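Local coordinates for protein oxalate biosynthetic component 1 (Burkholderia thailandensis, PDB 5IKY) that produces oxalate in quorum sensing-dependent oxalogenesis, acting as a bifunctional serine hydrolase of alpha/beta-hydrolase type with additional lyase activity, at residues D967-V972 against L985-V990; G937-Q942 against S976-H981; Q305-V310 against A341-R346. All blocks are in the same frame, centred on the assembly; numbering follows the deposited sequence.

Interaction 1: D967-V972 against L985-V990; sequences DRALLV and LGTSVV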
# COMPACT_ATOMS: atom_id res chain seq x y z
N ASP A 967 -26.68 26.56 14.43
CA ASP A 967 -25.95 26.23 15.64
C ASP A 967 -26.84 25.44 16.60
O ASP A 967 -26.38 24.89 17.59
CB ASP A 967 -25.42 27.49 16.33
CG ASP A 967 -24.12 27.25 17.07
OD1 ASP A 967 -23.84 26.09 17.43
OD2 ASP A 967 -23.37 28.23 17.30
N ARG A 968 -28.13 25.38 16.28
CA ARG A 968 -29.09 24.61 17.06
C ARG A 968 -29.25 23.20 16.50
O ARG A 968 -30.24 22.52 16.77
CB ARG A 968 -30.44 25.32 17.11
CG ARG A 968 -30.41 26.69 17.77
CD ARG A 968 -29.77 26.62 19.16
NE ARG A 968 -30.42 25.63 20.01
CZ ARG A 968 -30.03 25.35 21.25
NH1 ARG A 968 -29.00 25.99 21.79
NH2 ARG A 968 -30.68 24.44 21.97
N ALA A 969 -28.27 22.78 15.71
CA ALA A 969 -28.27 21.44 15.13
C ALA A 969 -26.86 20.86 15.12
O ALA A 969 -25.87 21.59 15.07
CB ALA A 969 -28.85 21.46 13.73
N LEU A 970 -26.77 19.53 15.15
CA LEU A 970 -25.48 18.85 15.21
C LEU A 970 -25.47 17.62 14.31
O LEU A 970 -26.50 16.97 14.12
CB LEU A 970 -25.15 18.46 16.65
CG LEU A 970 -23.82 17.76 16.89
CD1 LEU A 970 -22.68 18.77 17.06
CD2 LEU A 970 -23.93 16.85 18.10
N LEU A 971 -24.30 17.28 13.76
CA LEU A 971 -24.19 16.15 12.85
C LEU A 971 -22.99 15.26 13.15
O LEU A 971 -21.86 15.73 13.24
CB LEU A 971 -24.09 16.66 11.41
CG LEU A 971 -25.21 16.24 10.46
CD1 LEU A 971 -25.00 16.89 9.11
CD2 LEU A 971 -25.24 14.72 10.32
N VAL A 972 -23.25 13.96 13.29
CA VAL A 972 -22.18 12.98 13.41
C VAL A 972 -22.29 11.98 12.26
O VAL A 972 -23.24 11.21 12.18
CB VAL A 972 -22.24 12.23 14.76
CG1 VAL A 972 -21.14 11.19 14.83
CG2 VAL A 972 -22.15 13.21 15.92
N LEU A 985 -23.34 27.56 4.30
CA LEU A 985 -24.15 27.70 5.50
C LEU A 985 -24.77 26.35 5.85
O LEU A 985 -25.49 25.77 5.03
CB LEU A 985 -25.25 28.74 5.30
CG LEU A 985 -24.95 30.19 5.68
CD1 LEU A 985 -26.10 31.09 5.25
CD2 LEU A 985 -24.70 30.32 7.17
N GLY A 986 -24.49 25.84 7.04
CA GLY A 986 -25.04 24.56 7.43
C GLY A 986 -24.61 24.01 8.78
O GLY A 986 -23.94 24.67 9.56
N THR A 987 -25.01 22.76 9.03
CA THR A 987 -24.78 22.10 10.30
C THR A 987 -23.32 21.69 10.46
O THR A 987 -22.71 21.18 9.53
CB THR A 987 -25.68 20.85 10.44
OG1 THR A 987 -27.02 21.17 10.05
CG2 THR A 987 -25.67 20.34 11.87
N SER A 988 -22.78 21.90 11.65
CA SER A 988 -21.42 21.47 11.96
C SER A 988 -21.37 19.95 12.08
O SER A 988 -22.29 19.33 12.61
CB SER A 988 -20.91 22.13 13.24
OG SER A 988 -20.75 23.52 13.06
N VAL A 989 -20.29 19.35 11.59
CA VAL A 989 -20.21 17.90 11.47
C VAL A 989 -18.98 17.31 12.16
O VAL A 989 -17.89 17.87 12.10
CB VAL A 989 -20.18 17.46 9.99
CG1 VAL A 989 -20.43 15.96 9.87
CG2 VAL A 989 -21.22 18.23 9.18
N VAL A 990 -19.17 16.18 12.83
CA VAL A 990 -18.06 15.33 13.23
C VAL A 990 -17.96 14.19 12.22
O VAL A 990 -18.87 13.37 12.12
CB VAL A 990 -18.23 14.77 14.66
CG1 VAL A 990 -17.17 13.71 14.94
CG2 VAL A 990 -18.15 15.89 15.68
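L971 and V989 lie side by side on adjacent parallel strands, both pointing to the same face of the sheet. At the root of the leucine, CB sits 3.4 Å from S988 O and 4.0 Å from V989 CG2; T987 CG2 also lies 4.0 Å from L971 CB. The leucine's chi1 of -118° is not staggered, and with chi2 at 177° its CD1 is anti to CA. L971 CD1 touches V989 CG2 at 4.0 Å and also packs on I938 and A941 of helix 937-955. The backbone beneath is joined unevenly: V990 N gives L971 O a nearly linear bond of 2.8 Å (167° at the hydrogen), whereas the bond from L971 N to S988 O, 3.1 Å, is bent and weak. L971 pairs with V989 and V972 with V990 in parallel register. Upstream, the closer contacts of T987 come from its methyl, CG2 resting 3.4 Å from A969 O and 3.9 Å from A969 CB. V972 and V990 touch more loosely on the face that carries L970. Helix 937-955 covers the L971-V989 face, while strand 929-935 flanks 969-972 on the side away from 988-990 and S988 OG reaches across to I1049 N of strand 1049-1054.

Interaction 2: G937-Q942 against S976-H981; sequences GIATAQ and SAADIH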
# COMPACT_ATOMS: atom_id res chain seq x y z
N GLY A 937 -25.87 9.76 3.82
CA GLY A 937 -26.58 10.54 4.82
C GLY A 937 -26.09 11.96 4.93
O GLY A 937 -26.88 12.89 5.12
N ILE A 938 -24.78 12.15 4.81
CA ILE A 938 -24.19 13.47 4.89
C ILE A 938 -24.63 14.34 3.71
O ILE A 938 -24.71 15.57 3.82
CB ILE A 938 -22.64 13.40 4.96
CG1 ILE A 938 -22.04 14.79 5.20
CG2 ILE A 938 -22.07 12.78 3.69
CD1 ILE A 938 -22.57 15.46 6.45
N ALA A 939 -24.93 13.70 2.59
CA ALA A 939 -25.40 14.41 1.40
C ALA A 939 -26.83 14.90 1.59
O ALA A 939 -27.16 16.04 1.29
CB ALA A 939 -25.30 13.53 0.17
N THR A 940 -27.68 14.01 2.10
CA THR A 940 -29.08 14.33 2.37
C THR A 940 -29.17 15.48 3.37
O THR A 940 -30.01 16.36 3.25
CB THR A 940 -29.85 13.11 2.90
OG1 THR A 940 -29.84 12.06 1.92
CG2 THR A 940 -31.29 13.47 3.23
N ALA A 941 -28.27 15.46 4.35
CA ALA A 941 -28.23 16.48 5.40
C ALA A 941 -27.94 17.87 4.83
O ALA A 941 -28.64 18.83 5.14
CB ALA A 941 -27.20 16.11 6.44
N GLN A 942 -26.90 17.97 4.01
CA GLN A 942 -26.52 19.25 3.43
C GLN A 942 -27.57 19.77 2.46
O GLN A 942 -27.65 20.97 2.21
CB GLN A 942 -25.16 19.13 2.72
CG GLN A 942 -23.98 19.40 3.63
CD GLN A 942 -22.66 19.02 2.99
OE1 GLN A 942 -21.68 19.77 3.05
NE2 GLN A 942 -22.62 17.85 2.37
N SER A 976 -18.65 9.18 5.55
CA SER A 976 -19.21 10.21 4.68
C SER A 976 -18.90 9.91 3.22
O SER A 976 -17.75 9.95 2.80
CB SER A 976 -18.67 11.59 5.07
OG SER A 976 -19.00 11.90 6.41
N ALA A 977 -19.95 9.61 2.45
CA ALA A 977 -19.79 9.22 1.06
C ALA A 977 -19.98 10.40 0.11
O ALA A 977 -20.09 10.23 -1.10
CB ALA A 977 -20.78 8.11 0.72
N ALA A 978 -20.02 11.60 0.68
CA ALA A 978 -20.15 12.82 -0.11
C ALA A 978 -19.29 13.92 0.50
O ALA A 978 -19.01 13.90 1.70
CB ALA A 978 -21.61 13.26 -0.19
N ASP A 979 -18.88 14.88 -0.32
CA ASP A 979 -18.05 15.98 0.15
C ASP A 979 -18.80 16.87 1.13
O ASP A 979 -20.00 17.13 0.96
CB ASP A 979 -17.55 16.82 -1.02
CG ASP A 979 -16.43 16.14 -1.79
OD1 ASP A 979 -15.74 15.28 -1.21
OD2 ASP A 979 -16.22 16.49 -2.97
N ILE A 980 -18.10 17.33 2.16
CA ILE A 980 -18.65 18.31 3.07
C ILE A 980 -18.22 19.70 2.62
O ILE A 980 -17.05 20.07 2.74
CB ILE A 980 -18.19 18.08 4.52
CG1 ILE A 980 -18.63 16.69 5.00
CG2 ILE A 980 -18.75 19.16 5.43
CD1 ILE A 980 -18.19 16.37 6.41
N HIS A 981 -19.17 20.47 2.10
CA HIS A 981 -18.88 21.82 1.64
C HIS A 981 -18.63 22.72 2.83
O HIS A 981 -19.56 23.23 3.45
CB HIS A 981 -20.03 22.34 0.78
CG HIS A 981 -20.38 21.45 -0.36
ND1 HIS A 981 -19.90 21.65 -1.64
CD2 HIS A 981 -21.16 20.34 -0.42
CE1 HIS A 981 -20.38 20.70 -2.44
NE2 HIS A 981 -21.14 19.90 -1.72
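The amide of Q942 meets the imidazole of H981 at the ring's edge: OE1 lies near the ring plane, 3.6 Å from H981 CD2, and the amide and ring planes are turned 49° apart. W984 stacks on the H981 ring. From Q942 the same amide grips the backbone of 976-981 at two points. OE1 accepts H981 N at 2.8 Å in its own carbonyl plane, and NE2 gives D979 O an almost straight bond of 3.1 Å (174° at the hydrogen) that lies within the amide plane. Its second proton makes at most a weak bond back to I938 O in the helix. With both polar atoms engaged, the two bonds fix the rotation of the buried amide about CG-CD; the extended reach beyond CG (chi2 169°) carries it from the helix to the loop. One turn earlier I938 supplies the apolar part. Its branch CG2 rests 3.9 Å from A978 CB and its CG1 crosses I980 CG1 at about a right angle, also 3.9 Å away. A939 CB adds a contact of 3.7 Å to A978 CB. The helix follows strand 929-935 after a sharp turn, and A977 is backbone-bonded to S935 in that strand, an arrangement consistent with the strand-turn-helix of the nucleophile elbow, as in other alpha/beta hydrolases.

Interaction 3: Q305-V310 against A341-R346; sequences QLAPDV and AEVGVR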
# COMPACT_ATOMS: atom_id res chain seq x y z
N GLN A 305 -2.09 -8.28 -19.21
CA GLN A 305 -1.12 -8.17 -20.30
C GLN A 305 -0.30 -6.89 -20.22
O GLN A 305 -0.15 -6.17 -21.21
CB GLN A 305 -1.83 -8.27 -21.65
CG GLN A 305 -2.30 -9.67 -22.01
CD GLN A 305 -1.14 -10.60 -22.34
OE1 GLN A 305 -0.61 -11.28 -21.46
NE2 GLN A 305 -0.75 -10.63 -23.61
N LEU A 306 0.24 -6.60 -19.04
CA LEU A 306 1.04 -5.40 -18.84
C LEU A 306 2.52 -5.72 -18.89
O LEU A 306 2.97 -6.77 -18.43
CB LEU A 306 0.68 -4.73 -17.51
CG LEU A 306 -0.77 -4.26 -17.38
CD1 LEU A 306 -1.01 -3.60 -16.03
CD2 LEU A 306 -1.11 -3.31 -18.51
N ALA A 307 3.29 -4.79 -19.45
CA ALA A 307 4.73 -4.94 -19.56
C ALA A 307 5.42 -4.16 -18.45
O ALA A 307 4.79 -3.31 -17.81
CB ALA A 307 5.21 -4.45 -20.92
N PRO A 308 6.70 -4.47 -18.18
CA PRO A 308 7.43 -3.59 -17.27
C PRO A 308 7.53 -2.20 -17.87
O PRO A 308 7.54 -2.06 -19.09
CB PRO A 308 8.81 -4.26 -17.15
CG PRO A 308 8.89 -5.21 -18.31
CD PRO A 308 7.49 -5.64 -18.60
N ASP A 309 7.58 -1.18 -17.02
CA ASP A 309 7.55 0.19 -17.49
C ASP A 309 8.93 0.66 -17.92
O ASP A 309 9.07 1.44 -18.86
CB ASP A 309 6.98 1.10 -16.41
CG ASP A 309 5.65 0.61 -15.88
OD1 ASP A 309 4.62 0.90 -16.53
OD2 ASP A 309 5.64 -0.07 -14.83
N VAL A 310 9.95 0.18 -17.23
CA VAL A 310 11.31 0.66 -17.45
C VAL A 310 12.30 -0.50 -17.49
O VAL A 310 12.14 -1.49 -16.77
CB VAL A 310 11.72 1.67 -16.35
CG1 VAL A 310 13.15 2.11 -16.54
CG2 VAL A 310 10.79 2.88 -16.36
N ALA A 341 10.29 -0.64 -27.80
CA ALA A 341 9.22 0.12 -28.43
C ALA A 341 8.00 -0.74 -28.74
O ALA A 341 6.86 -0.29 -28.58
CB ALA A 341 9.74 0.78 -29.71
N GLU A 342 8.23 -1.97 -29.17
CA GLU A 342 7.13 -2.87 -29.52
C GLU A 342 6.37 -3.32 -28.29
O GLU A 342 5.20 -3.71 -28.37
CB GLU A 342 7.66 -4.08 -30.29
N VAL A 343 7.02 -3.27 -27.13
CA VAL A 343 6.46 -3.81 -25.90
C VAL A 343 5.96 -2.69 -24.99
O VAL A 343 5.11 -2.90 -24.13
CB VAL A 343 7.50 -4.71 -25.18
CG1 VAL A 343 6.92 -5.33 -23.93
CG2 VAL A 343 7.98 -5.80 -26.11
N GLY A 344 6.49 -1.48 -25.19
CA GLY A 344 6.05 -0.33 -24.42
C GLY A 344 6.96 -0.02 -23.25
O GLY A 344 6.53 0.54 -22.24
N VAL A 345 8.23 -0.37 -23.39
CA VAL A 345 9.19 -0.18 -22.31
C VAL A 345 10.04 1.08 -22.54
O VAL A 345 10.57 1.29 -23.63
CB VAL A 345 10.11 -1.40 -22.16
CG1 VAL A 345 11.09 -1.20 -21.02
CG2 VAL A 345 9.29 -2.66 -21.96
N ARG A 346 10.14 1.90 -21.50
CA ARG A 346 10.98 3.09 -21.53
C ARG A 346 12.35 2.75 -20.95
O ARG A 346 12.45 2.19 -19.87
CB ARG A 346 10.34 4.22 -20.72
CG ARG A 346 11.14 5.51 -20.67
CD ARG A 346 10.61 6.53 -21.65
NE ARG A 346 9.17 6.71 -21.53
CZ ARG A 346 8.58 7.65 -20.79
NH1 ARG A 346 7.26 7.73 -20.75
NH2 ARG A 346 9.31 8.51 -20.09
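V310 and R346 face each other at the start of neighbouring parallel strands, and here the contact is tightest. R346 N donates to D309 O at 2.9 Å, near-straight at 164° though tilted from the carbonyl plane, and V310 CA brings its hydrogen to R346 O, CA to O 3.1 Å. The valine's CG1 leans on that same carbonyl, 3.4 Å from R346 O. V345 straddles the junction with both methyls. Its CG2 lies 3.4 Å from P308 O and makes a looser apolar touch, still within the buried part, with P308 CG at 4.5 Å. V345 CG1 packs 3.8 Å from V310 C. The side chain of R346 leaves at once: CG is anti to the backbone N (chi1 179°), then bends at chi2 and chi3 turn the guanidinium away to L525 O. D309 likewise points its carboxylate off the contact, into a salt bridge with R522. Strand 310-313, helix 330-343 and strand 346-351 form a beta-alpha-beta crossover of the TIM-barrel-type domain, which probably carries the lyase activity, and the contact lies where the helix hands over to the second strand. G344 makes that turn with positive phi (97°), a conformation in which a CB would press on the preceding carbonyl. The outer end, at partly exposed A307 and V343, still has one close touch, A307 CB to V343 CG1 at 3.6 Å; G344 beyond is solvent-exposed and adds little.

Interactions 1 and 2 belong to one body: their centres are 11 Å apart and their segments alternate along the chain. The leucine of interaction 1 touches the helix of interaction 2, L971 CD1 lying 3.5 Å from A941 CB, and I938 CD1 comes 4.1 Å from V989 CG1, so the sheet and the covering helix share one apolar layer in the hydrolase domain. Interaction 3 stands apart in the barrel of the beta-keto acid cleavage family, its centre about 51 Å from that of interaction 1 and 42 Å from that of interaction 2. Its link to the metal is distant: the V310 side chain is about 11 Å from the magnesium ion bound by H227 and E477, outside the coordination shell.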